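Local coordinates for protein CurF (Lyngbya majuscula, PDB 5DP2) that probably forms the cyclopropane ring during curacin A biosynthesis, as an NADP-binding member of the enoyl reductase family, at residues Q12-S17 with A75-F80. Sequence-based numbering, arbitrary orientation.
Sequences QLRIPS and AENLTF
Arg14 and bridging waters join an N-terminal strand to a loop in this contact, within the GroES-like part of the medium-chain reductase fold. Strand 11-14, paired with strand 25-28, runs into residues 15-17. These lie against the loop between helix 50-57 and strand 83-91, where residues 75-77 form a short 3-10 segment. The Arg14 guanidinium meets Glu76 O side-on, with two nitrogens on one oxygen. The NH2 bond is the straighter, at 2.9 Å and 158°; the NE bond is 3.2 Å and comes from above the carbonyl plane. The Arg14 side chain bends at chi2 (-72°) and chi3 (-82°), which turns NH1 back to Gln12 OE1, also bound by Arg69. A leucine in place of Arg14 would probably leave Glu76 O without both its side-chain donors and Gln12 OE1 with one fewer. Water 2 takes the Ile15 N-H and sits within hydrogen-bonding distance of Ala75 O and Leu78 O. The Ile15 side chain adds apolar contacts: CG2 lies 4.2 Å from Phe80 CZ, and CD1 approaches Leu78 CD2. Helix 50-57 backs Phe80. Water 1 accepts from Phe80 N and lies 2.7 Å from Leu13 O, which itself lies in the plane of the Phe80 ring at its edge, 3.6 Å from CD2.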
loop_
_atom_site.group_PDB
_atom_site.type_symbol
_atom_site.label_atom_id
_atom_site.label_comp_id
_atom_site.label_asym_id
_atom_site.label_seq_id
_atom_site.Cartn_x
_atom_site.Cartn_y
_atom_site.Cartn_z
ATOM N N GLN A 12 -3.576 -9.016 20.041
ATOM C CA GLN A 12 -4.000 -8.746 18.665
ATOM C C GLN A 12 -4.824 -7.460 18.662
ATOM O O GLN A 12 -5.673 -7.269 19.545
ATOM C CB GLN A 12 -4.812 -9.905 18.092
ATOM C CG GLN A 12 -5.297 -9.658 16.668
ATOM C CD GLN A 12 -5.898 -10.917 16.082
ATOM O OE1 GLN A 12 -7.072 -11.234 16.323
ATOM N NE2 GLN A 12 -5.094 -11.658 15.341
ATOM N N LEU A 13 -4.589 -6.599 17.676
ATOM C CA LEU A 13 -5.316 -5.322 17.591
ATOM C C LEU A 13 -6.739 -5.594 17.104
ATOM O O LEU A 13 -6.963 -6.243 16.087
ATOM C CB LEU A 13 -4.571 -4.398 16.615
ATOM C CG LEU A 13 -5.038 -2.941 16.621
ATOM C CD1 LEU A 13 -4.725 -2.273 17.931
ATOM C CD2 LEU A 13 -4.346 -2.210 15.466
ATOM N N ARG A 14 -7.718 -5.056 17.855
ATOM C CA ARG A 14 -9.122 -5.296 17.585
ATOM C C ARG A 14 -9.929 -4.043 17.892
ATOM O O ARG A 14 -9.427 -3.111 18.521
ATOM C CB ARG A 14 -9.637 -6.482 18.436
ATOM C CG ARG A 14 -8.922 -7.807 18.178
ATOM C CD ARG A 14 -9.274 -8.442 16.844
ATOM N NE ARG A 14 -10.551 -9.183 16.925
ATOM C CZ ARG A 14 -10.641 -10.406 17.458
ATOM N NH1 ARG A 14 -9.570 -11.096 17.788
ATOM N NH2 ARG A 14 -11.837 -10.955 17.647
ATOM N N ILE A 15 -11.185 -4.052 17.461
ATOM C CA ILE A 15 -12.147 -3.008 17.812
ATOM C C ILE A 15 -13.450 -3.658 18.280
ATOM O O ILE A 15 -13.807 -4.745 17.832
ATOM C CB ILE A 15 -12.436 -2.061 16.629
ATOM C CG1 ILE A 15 -12.890 -2.814 15.382
ATOM C CG2 ILE A 15 -11.238 -1.176 16.343
ATOM C CD1 ILE A 15 -13.358 -1.928 14.247
ATOM N N PRO A 16 -14.223 -2.928 19.108
ATOM C CA PRO A 16 -15.521 -3.437 19.530
ATOM C C PRO A 16 -16.637 -3.086 18.559
ATOM O O PRO A 16 -17.717 -3.702 18.603
ATOM C CB PRO A 16 -15.745 -2.726 20.862
ATOM C CG PRO A 16 -15.025 -1.429 20.723
ATOM C CD PRO A 16 -13.789 -1.792 19.938
ATOM N N SER A 17 -16.420 -2.074 17.727
ATOM C CA SER A 17 -17.468 -1.453 16.919
ATOM C C SER A 17 -16.735 -0.450 16.023
ATOM O O SER A 17 -15.576 -0.096 16.290
ATOM C CB SER A 17 -18.511 -0.728 17.772
ATOM O OG SER A 17 -17.893 0.230 18.613
ATOM N N ALA A 75 -17.599 -6.236 13.097
ATOM C CA ALA A 75 -16.564 -5.349 13.607
ATOM C C ALA A 75 -15.700 -6.030 14.638
ATOM O O ALA A 75 -14.471 -5.849 14.638
ATOM C CB ALA A 75 -17.176 -4.089 14.215
ATOM N N GLU A 76 -16.317 -6.777 15.553
ATOM C CA GLU A 76 -15.556 -7.359 16.648
ATOM C C GLU A 76 -14.628 -8.488 16.215
ATOM O O GLU A 76 -13.775 -8.921 16.997
ATOM C CB GLU A 76 -16.492 -7.834 17.758
ATOM C CG GLU A 76 -17.393 -8.993 17.363
ATOM C CD GLU A 76 -18.379 -9.347 18.453
ATOM O OE1 GLU A 76 -18.763 -8.439 19.207
ATOM O OE2 GLU A 76 -18.773 -10.524 18.564
ATOM N N ASN A 77 -14.769 -8.940 14.962
ATOM C CA ASN A 77 -13.895 -9.969 14.395
ATOM C C ASN A 77 -12.807 -9.389 13.490
ATOM O O ASN A 77 -11.931 -10.133 13.051
ATOM C CB ASN A 77 -14.720 -10.998 13.620
ATOM C CG ASN A 77 -15.632 -11.809 14.509
ATOM O OD1 ASN A 77 -15.546 -11.755 15.739
ATOM N ND2 ASN A 77 -16.498 -12.590 13.870
ATOM N N LEU A 78 -12.896 -8.108 13.142
ATOM C CA LEU A 78 -11.947 -7.501 12.191
ATOM C C LEU A 78 -10.533 -7.461 12.768
ATOM O O LEU A 78 -10.323 -7.006 13.891
ATOM C CB LEU A 78 -12.415 -6.081 11.858
ATOM C CG LEU A 78 -11.598 -5.336 10.787
ATOM C CD1 LEU A 78 -11.683 -5.984 9.419
ATOM C CD2 LEU A 78 -12.059 -3.897 10.701
ATOM N N THR A 79 -9.567 -7.900 11.950
ATOM C CA THR A 79 -8.159 -7.755 12.277
ATOM C C THR A 79 -7.511 -6.751 11.311
ATOM O O THR A 79 -8.096 -6.357 10.301
ATOM C CB THR A 79 -7.417 -9.111 12.259
ATOM O OG1 THR A 79 -7.443 -9.664 10.943
ATOM C CG2 THR A 79 -8.039 -10.115 13.192
ATOM N N PHE A 80 -6.290 -6.361 11.669
ATOM C CA PHE A 80 -5.548 -5.338 10.943
ATOM C C PHE A 80 -4.143 -5.830 10.673
ATOM O O PHE A 80 -3.616 -6.675 11.396
ATOM C CB PHE A 80 -5.496 -4.039 11.771
ATOM C CG PHE A 80 -6.851 -3.540 12.169
ATOM C CD1 PHE A 80 -7.585 -2.734 11.327
ATOM C CD2 PHE A 80 -7.438 -3.936 13.371
ATOM C CE1 PHE A 80 -8.866 -2.340 11.649
ATOM C CE2 PHE A 80 -8.718 -3.535 13.706
ATOM C CZ PHE A 80 -9.426 -2.722 12.859
HETATM O O HOH W 1 -5.237 -7.237 14.193
HETATM O O HOH W 2 -11.949 -6.436 15.983
HETATM O O HOH W 3 -13.050 -7.427 19.314
#